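Local coordinates for protein FACT complex subunit SPT16 (Ashbya gossypii, PDB 6A8M) that probably serves, as the N-terminal peptidase-like part of a FACT histone chaperone subunit, in reorganizing nucleosomes during transcription, replication and DNA repair, at residues D282-S290 with I302-P310; S311-L322 with D406-L417. All blocks are in the same frame, centred on the assembly; numbering follows the deposited sequence.

Contact 1. Residues D282-S290 with I302-P310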
# COMPACT_ATOMS: atom_id res chain seq x y z
N ASP A 282 17.20 -4.77 -23.40
CA ASP A 282 18.64 -4.63 -23.62
C ASP A 282 19.34 -5.66 -22.75
O ASP A 282 19.47 -5.47 -21.53
CB ASP A 282 19.11 -3.21 -23.31
CG ASP A 282 20.61 -3.06 -23.51
OD1 ASP A 282 21.10 -3.56 -24.53
OD2 ASP A 282 21.29 -2.48 -22.64
N GLY A 283 19.81 -6.73 -23.37
CA GLY A 283 20.40 -7.85 -22.65
C GLY A 283 21.86 -7.64 -22.31
O GLY A 283 22.71 -8.46 -22.67
N ASN A 284 22.17 -6.55 -21.62
CA ASN A 284 23.53 -6.22 -21.22
C ASN A 284 23.46 -5.32 -20.00
O ASN A 284 22.49 -4.58 -19.83
CB ASN A 284 24.30 -5.50 -22.32
CG ASN A 284 25.23 -6.42 -23.05
OD1 ASN A 284 26.22 -6.91 -22.48
ND2 ASN A 284 24.93 -6.66 -24.32
N GLY A 285 24.50 -5.37 -19.18
CA GLY A 285 24.61 -4.42 -18.08
C GLY A 285 23.54 -4.64 -17.02
O GLY A 285 23.31 -5.77 -16.58
N CYS A 286 22.87 -3.57 -16.60
CA CYS A 286 21.88 -3.64 -15.53
C CYS A 286 20.44 -3.67 -16.06
O CYS A 286 20.08 -2.92 -16.98
CB CYS A 286 22.04 -2.47 -14.55
SG CYS A 286 23.66 -2.41 -13.75
N ILE A 287 19.63 -4.56 -15.49
CA ILE A 287 18.21 -4.65 -15.79
C ILE A 287 17.43 -4.58 -14.48
O ILE A 287 17.72 -5.35 -13.55
CB ILE A 287 17.87 -5.94 -16.56
CG1 ILE A 287 18.70 -5.98 -17.85
CG2 ILE A 287 16.35 -6.04 -16.81
CD1 ILE A 287 18.58 -7.27 -18.61
N LEU A 288 16.48 -3.66 -14.40
CA LEU A 288 15.70 -3.43 -13.19
C LEU A 288 14.35 -4.13 -13.29
O LEU A 288 13.66 -4.04 -14.31
CB LEU A 288 15.48 -1.94 -12.95
CG LEU A 288 16.72 -1.04 -12.98
CD1 LEU A 288 16.30 0.36 -12.55
CD2 LEU A 288 17.84 -1.56 -12.10
N ALA A 289 13.96 -4.78 -12.20
CA ALA A 289 12.66 -5.42 -12.14
C ALA A 289 12.00 -5.13 -10.81
O ALA A 289 12.67 -5.08 -9.77
CB ALA A 289 12.78 -6.93 -12.34
N SER A 290 10.68 -4.92 -10.84
CA SER A 290 9.91 -4.66 -9.62
C SER A 290 8.56 -5.35 -9.72
O SER A 290 7.87 -5.25 -10.74
CB SER A 290 9.64 -3.16 -9.41
OG SER A 290 10.82 -2.39 -9.29
N ILE A 302 8.89 -5.90 -4.03
CA ILE A 302 10.26 -6.41 -4.17
C ILE A 302 10.83 -5.83 -5.45
O ILE A 302 10.13 -5.77 -6.47
CB ILE A 302 10.32 -7.96 -4.19
CG1 ILE A 302 11.79 -8.43 -4.17
CG2 ILE A 302 9.51 -8.57 -5.37
CD1 ILE A 302 11.95 -9.96 -3.97
N SER A 303 12.07 -5.37 -5.40
CA SER A 303 12.77 -4.90 -6.59
C SER A 303 14.15 -5.54 -6.61
O SER A 303 14.82 -5.62 -5.57
CB SER A 303 12.93 -3.37 -6.64
OG SER A 303 11.68 -2.73 -6.81
N ARG A 304 14.57 -5.96 -7.78
CA ARG A 304 15.89 -6.57 -7.94
C ARG A 304 16.57 -5.93 -9.13
O ARG A 304 15.90 -5.42 -10.06
CB ARG A 304 15.80 -8.10 -8.14
CG ARG A 304 15.23 -8.82 -6.93
CD ARG A 304 16.22 -8.74 -5.78
NE ARG A 304 15.87 -9.51 -4.59
CZ ARG A 304 15.33 -8.95 -3.50
NH1 ARG A 304 15.03 -7.64 -3.50
NH2 ARG A 304 15.09 -9.69 -2.42
N THR A 305 17.89 -5.98 -9.13
CA THR A 305 18.69 -5.64 -10.30
C THR A 305 19.34 -6.92 -10.80
O THR A 305 19.89 -7.70 -10.01
CB THR A 305 19.77 -4.61 -9.94
OG1 THR A 305 19.17 -3.43 -9.42
CG2 THR A 305 20.58 -4.23 -11.18
N PHE A 306 19.23 -7.18 -12.10
CA PHE A 306 19.90 -8.31 -12.71
C PHE A 306 21.05 -7.77 -13.55
O PHE A 306 20.93 -6.71 -14.18
CB PHE A 306 18.92 -9.13 -13.55
CG PHE A 306 17.75 -9.65 -12.75
CD1 PHE A 306 17.87 -10.79 -11.97
CD2 PHE A 306 16.55 -8.96 -12.75
CE1 PHE A 306 16.79 -11.27 -11.21
CE2 PHE A 306 15.48 -9.40 -11.99
CZ PHE A 306 15.58 -10.56 -11.22
N LEU A 307 22.19 -8.46 -13.49
CA LEU A 307 23.42 -8.03 -14.17
C LEU A 307 23.75 -9.03 -15.27
O LEU A 307 23.82 -10.23 -15.02
CB LEU A 307 24.59 -7.93 -13.18
CG LEU A 307 24.37 -7.08 -11.93
CD1 LEU A 307 25.60 -7.17 -11.01
CD2 LEU A 307 24.11 -5.66 -12.33
N ILE A 308 23.92 -8.52 -16.49
CA ILE A 308 24.29 -9.34 -17.65
C ILE A 308 25.67 -8.89 -18.09
O ILE A 308 25.82 -7.77 -18.59
CB ILE A 308 23.30 -9.18 -18.81
CG1 ILE A 308 21.84 -9.29 -18.31
CG2 ILE A 308 23.66 -10.15 -19.93
CD1 ILE A 308 21.53 -10.53 -17.55
N ASP A 309 26.66 -9.77 -17.93
CA ASP A 309 28.04 -9.44 -18.26
C ASP A 309 28.43 -8.06 -17.72
O ASP A 309 28.93 -7.22 -18.46
CB ASP A 309 28.26 -9.51 -19.77
CG ASP A 309 28.16 -10.92 -20.31
OD1 ASP A 309 28.80 -11.80 -19.72
OD2 ASP A 309 27.45 -11.14 -21.31
N PRO A 310 28.19 -7.81 -16.43
CA PRO A 310 28.39 -6.46 -15.90
C PRO A 310 29.85 -6.03 -15.92
O PRO A 310 30.76 -6.85 -15.80
CB PRO A 310 27.89 -6.59 -14.45
CG PRO A 310 28.19 -8.02 -14.12
CD PRO A 310 27.83 -8.77 -15.37
O HOH W 1 27.49 -5.38 -20.30
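Ser290 and Ser303 face each other with matching torsions: each OG lies anti to its own carbonyl carbon (chi1 -60° and -67°), which turns the two hydroxyls together across a non-hydrogen-bonded antiparallel pair. Their oxygens, Ser290 OG and Ser303 OG, are 2.6 Å apart, a short hydrogen bond in which either could be the donor. The same first torsion at Cys286 and Leu307 brings SG against the CD2 branch at 3.6 Å, while Leu288 and Thr305 lie side by side, the leucine CD2 beside the threonine OG1. That hydroxyl has its polar partner elsewhere, at Gln416 O. On the opposite face Ala289 CB meets the Phe306 ring in its plane, at CE2 (3.7 Å), and Ile287 CD1 reaches Ile308 CG1 as the two side chains cross. Helix 179-208 covers this face, touching Ala289 and Phe306.

Paired backbone bonds join Gly285 to Ile308, Ile287 to Phe306 and Ala289 to Arg304; Phe306 N to Ile287 O, at 2.8 Å, is nearly straight. The Arg304 nitrogens reach the Asp419 carboxylate and the Tyr434 and Thr435 carbonyls. The hairpin of this M24-type domain is thus held by regular backbone bonding between one face of Ile287, Ala289, Phe306 and Ile308, with Arg304 at one end, and a mixed face where hydroxyls lie among Cys286, Leu288 and Leu307; the few buried polar groups named here are matched by specific partners.

Contact 2. Residues S311-L322 with D406-L417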
# COMPACT_ATOMS: atom_id res chain seq x y z
N SER A 311 30.06 -4.72 -16.03
CA SER A 311 31.40 -4.16 -15.84
C SER A 311 31.79 -4.19 -14.36
O SER A 311 30.96 -4.37 -13.47
CB SER A 311 31.45 -2.72 -16.31
OG SER A 311 30.76 -1.92 -15.36
N ASP A 312 33.09 -3.97 -14.10
CA ASP A 312 33.56 -3.97 -12.71
C ASP A 312 32.91 -2.85 -11.91
O ASP A 312 32.63 -3.02 -10.71
CB ASP A 312 35.08 -3.84 -12.65
CG ASP A 312 35.81 -5.07 -13.15
OD1 ASP A 312 35.21 -6.17 -13.12
OD2 ASP A 312 36.99 -4.93 -13.54
N GLU A 313 32.68 -1.69 -12.53
CA GLU A 313 32.02 -0.63 -11.77
C GLU A 313 30.58 -1.01 -11.43
O GLU A 313 30.09 -0.68 -10.34
CB GLU A 313 32.08 0.69 -12.53
CG GLU A 313 33.49 1.27 -12.60
CD GLU A 313 33.61 2.47 -13.51
OE1 GLU A 313 32.56 2.95 -13.99
OE2 GLU A 313 34.76 2.92 -13.74
N MET A 314 29.90 -1.73 -12.33
CA MET A 314 28.55 -2.17 -12.02
C MET A 314 28.53 -3.14 -10.86
O MET A 314 27.69 -3.02 -9.95
CB MET A 314 27.90 -2.81 -13.25
CG MET A 314 27.66 -1.84 -14.36
SD MET A 314 27.11 -2.70 -15.84
CE MET A 314 27.34 -1.41 -17.05
N THR A 315 29.46 -4.11 -10.83
CA THR A 315 29.44 -5.09 -9.75
C THR A 315 29.84 -4.45 -8.43
O THR A 315 29.28 -4.76 -7.39
CB THR A 315 30.34 -6.29 -10.05
OG1 THR A 315 31.73 -5.91 -10.02
CG2 THR A 315 29.96 -6.90 -11.38
N ASP A 316 30.81 -3.53 -8.47
CA ASP A 316 31.21 -2.85 -7.25
C ASP A 316 30.06 -2.03 -6.68
O ASP A 316 29.82 -2.03 -5.46
CB ASP A 316 32.43 -1.96 -7.53
CG ASP A 316 33.71 -2.76 -7.78
OD1 ASP A 316 33.71 -3.99 -7.57
OD2 ASP A 316 34.72 -2.14 -8.19
N ASN A 317 29.33 -1.33 -7.54
CA ASN A 317 28.23 -0.51 -7.05
C ASN A 317 27.03 -1.36 -6.65
O ASN A 317 26.30 -0.97 -5.73
CB ASN A 317 27.86 0.54 -8.08
CG ASN A 317 28.93 1.61 -8.20
OD1 ASN A 317 29.70 1.83 -7.25
ND2 ASN A 317 29.03 2.23 -9.37
N TYR A 318 26.82 -2.51 -7.30
CA TYR A 318 25.78 -3.40 -6.80
C TYR A 318 26.15 -3.96 -5.44
O TYR A 318 25.29 -4.09 -4.56
CB TYR A 318 25.50 -4.53 -7.78
CG TYR A 318 24.40 -5.42 -7.24
CD1 TYR A 318 23.07 -5.06 -7.39
CD2 TYR A 318 24.69 -6.56 -6.51
CE1 TYR A 318 22.04 -5.85 -6.85
CE2 TYR A 318 23.68 -7.37 -5.98
CZ TYR A 318 22.35 -7.00 -6.16
OH TYR A 318 21.33 -7.76 -5.63
N ASP A 319 27.42 -4.31 -5.24
CA ASP A 319 27.85 -4.76 -3.92
C ASP A 319 27.58 -3.70 -2.87
O ASP A 319 27.11 -4.01 -1.77
CB ASP A 319 29.34 -5.12 -3.93
CG ASP A 319 29.64 -6.38 -4.71
OD1 ASP A 319 28.70 -7.18 -4.95
OD2 ASP A 319 30.83 -6.57 -5.07
N PHE A 320 27.89 -2.45 -3.19
CA PHE A 320 27.61 -1.34 -2.28
C PHE A 320 26.12 -1.20 -2.01
O PHE A 320 25.71 -0.99 -0.86
CB PHE A 320 28.17 -0.03 -2.84
CG PHE A 320 27.63 1.17 -2.12
CD1 PHE A 320 28.13 1.50 -0.88
CD2 PHE A 320 26.56 1.89 -2.64
CE1 PHE A 320 27.63 2.59 -0.19
CE2 PHE A 320 26.04 2.97 -1.95
CZ PHE A 320 26.56 3.31 -0.73
N LEU A 321 25.29 -1.29 -3.06
CA LEU A 321 23.85 -1.17 -2.88
C LEU A 321 23.33 -2.17 -1.85
O LEU A 321 22.49 -1.83 -1.01
CB LEU A 321 23.14 -1.36 -4.23
CG LEU A 321 21.62 -1.33 -4.27
CD1 LEU A 321 21.12 0.04 -3.87
CD2 LEU A 321 21.17 -1.69 -5.68
N LEU A 322 23.85 -3.41 -1.89
CA LEU A 322 23.48 -4.40 -0.87
C LEU A 322 23.86 -3.94 0.53
O LEU A 322 23.07 -4.09 1.47
CB LEU A 322 24.15 -5.74 -1.16
CG LEU A 322 23.57 -6.60 -2.26
CD1 LEU A 322 24.45 -7.85 -2.42
CD2 LEU A 322 22.11 -6.97 -1.95
N ASP A 406 29.20 3.63 -17.02
CA ASP A 406 30.52 3.05 -16.85
C ASP A 406 31.59 4.04 -17.32
O ASP A 406 31.46 4.64 -18.39
CB ASP A 406 30.64 1.74 -17.62
CG ASP A 406 31.94 1.05 -17.36
OD1 ASP A 406 32.01 0.28 -16.38
OD2 ASP A 406 32.92 1.32 -18.09
N SER A 407 32.63 4.23 -16.51
CA SER A 407 33.60 5.28 -16.82
C SER A 407 34.42 4.99 -18.07
O SER A 407 34.97 5.93 -18.66
CB SER A 407 34.53 5.49 -15.64
OG SER A 407 35.47 4.44 -15.56
N LYS A 408 34.53 3.73 -18.49
CA LYS A 408 35.35 3.39 -19.65
C LYS A 408 34.54 3.12 -20.91
O LYS A 408 34.92 3.58 -21.99
CB LYS A 408 36.22 2.18 -19.33
CG LYS A 408 37.19 2.42 -18.18
CD LYS A 408 38.01 3.70 -18.39
CE LYS A 408 39.00 3.90 -17.25
NZ LYS A 408 38.30 3.91 -15.94
N THR A 409 33.42 2.40 -20.80
CA THR A 409 32.59 2.12 -21.96
C THR A 409 31.51 3.17 -22.18
O THR A 409 30.91 3.18 -23.26
CB THR A 409 31.90 0.76 -21.82
OG1 THR A 409 30.92 0.86 -20.78
CG2 THR A 409 32.91 -0.33 -21.47
N GLY A 410 31.23 4.01 -21.19
CA GLY A 410 30.13 4.95 -21.29
C GLY A 410 28.75 4.34 -21.20
O GLY A 410 27.76 5.08 -21.34
N ALA A 411 28.65 3.03 -20.97
CA ALA A 411 27.35 2.36 -20.95
C ALA A 411 26.47 2.89 -19.81
O ALA A 411 26.89 2.95 -18.66
CB ALA A 411 27.56 0.85 -20.81
N SER A 412 25.24 3.26 -20.16
CA SER A 412 24.28 3.74 -19.17
C SER A 412 23.78 2.58 -18.31
O SER A 412 23.48 1.49 -18.82
CB SER A 412 23.10 4.40 -19.87
OG SER A 412 23.50 5.57 -20.56
N TYR A 413 23.64 2.82 -17.01
CA TYR A 413 23.01 1.83 -16.15
C TYR A 413 22.35 2.51 -14.96
O TYR A 413 22.38 3.73 -14.80
CB TYR A 413 24.01 0.76 -15.69
CG TYR A 413 25.12 1.18 -14.75
CD1 TYR A 413 26.29 1.77 -15.23
CD2 TYR A 413 25.03 0.90 -13.39
CE1 TYR A 413 27.33 2.11 -14.35
CE2 TYR A 413 26.05 1.23 -12.51
CZ TYR A 413 27.19 1.83 -12.99
OH TYR A 413 28.20 2.14 -12.11
N ALA A 414 21.68 1.69 -14.16
CA ALA A 414 20.96 2.15 -12.99
C ALA A 414 20.89 0.95 -12.06
O ALA A 414 21.13 -0.19 -12.48
CB ALA A 414 19.56 2.68 -13.32
N LEU A 415 20.60 1.21 -10.80
CA LEU A 415 20.55 0.16 -9.79
C LEU A 415 19.32 0.36 -8.94
O LEU A 415 18.99 1.48 -8.56
CB LEU A 415 21.80 0.18 -8.87
CG LEU A 415 23.14 0.03 -9.60
CD1 LEU A 415 24.30 0.32 -8.65
CD2 LEU A 415 23.27 -1.37 -10.20
N GLN A 416 18.67 -0.74 -8.58
CA GLN A 416 17.51 -0.60 -7.72
C GLN A 416 17.29 -1.88 -6.94
O GLN A 416 17.34 -2.97 -7.49
CB GLN A 416 16.26 -0.24 -8.54
CG GLN A 416 15.05 -0.00 -7.69
CD GLN A 416 13.93 0.63 -8.48
OE1 GLN A 416 13.47 0.06 -9.49
NE2 GLN A 416 13.53 1.82 -8.06
N LEU A 417 17.02 -1.73 -5.64
CA LEU A 417 16.77 -2.87 -4.78
C LEU A 417 15.64 -2.50 -3.84
O LEU A 417 15.68 -1.41 -3.25
CB LEU A 417 18.03 -3.20 -3.97
CG LEU A 417 18.04 -4.47 -3.13
CD1 LEU A 417 18.00 -5.70 -4.05
CD2 LEU A 417 19.28 -4.49 -2.24
O HOH W 2 34.09 -0.87 -14.94
O HOH W 3 30.17 3.73 -13.00
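Helix 312-322 runs over strand 412-417 at an axis separation of 9.3 Å and an angle of 24°, so successive helical turns meet successive inward-facing strand residues. At the start of the helix Ser311 does two jobs: OG caps the helix by accepting from Met314 N, and it donates to Asp406 OD1 at 2.7 Å, on the anti side but tilted out of the carboxylate plane. The other oxygen, Asp406 OD2, accepts from Lys408 N and Thr409 N in an Asx turn and Asx motif that shape the loop. Glu313 extends from the first turn to grip Ser407 twice, OE1 taking Ser407 N at 2.8 Å and OE2 taking the hydroxyl. The Glu313 and Asp406 carboxylates are stacked, with OE1 and OD1 3.6 Å apart; the Ser311 hydroxyl on OD1 and Ser407 N on OE1 would be expected to ease the repulsion.

Next to it, Met314 CG sits over the centre of one face of the Tyr413 ring, 3.7 Å from its centroid, a CH-pi contact, with SD above the same ring. Asn317 approaches at the ring edge, its amide nearly coplanar with the ring, and ND2 donates to Tyr413 OH at 2.9 Å. A water joins that hydroxyl to Glu313 OE1. Leucines take over beyond this point: Leu321 CD2 lies 3.8 Å from Leu415 CB and also meets Leu417 CB.

This is helix-on-sheet packing, consistent with the pita-bread fold of the M24 family: strand 394-405 pairs with the strand and adds Leu399 and Phe401 against Leu321, while Cys286 and Thr305 of strands 285-295 and 298-308 pack against Leu415.

How the contacts relate
Contact 1 is the more deeply buried, a strand-to-strand pairing built on backbone hydrogen bonds; contact 2 is partly buried, a helix laid on a strand, where side chains do the joining and the polar loop end is the more exposed. The two follow in series: strand 298-308 of contact 1 leads directly into helix 312-332 of contact 2, and Pro310 packs on Thr315 at the junction. Their centres lie 10 Å apart. The hairpin and strand 412-424 belong to separate sheets, yet the Thr305 hydroxyl forms a polar tie between them, and Cys286 CB packs on Ala414 O. Both contacts fall within the M24 peptidase-like domain, one inside a sheet and the other between a sheet and the helix that packs on it.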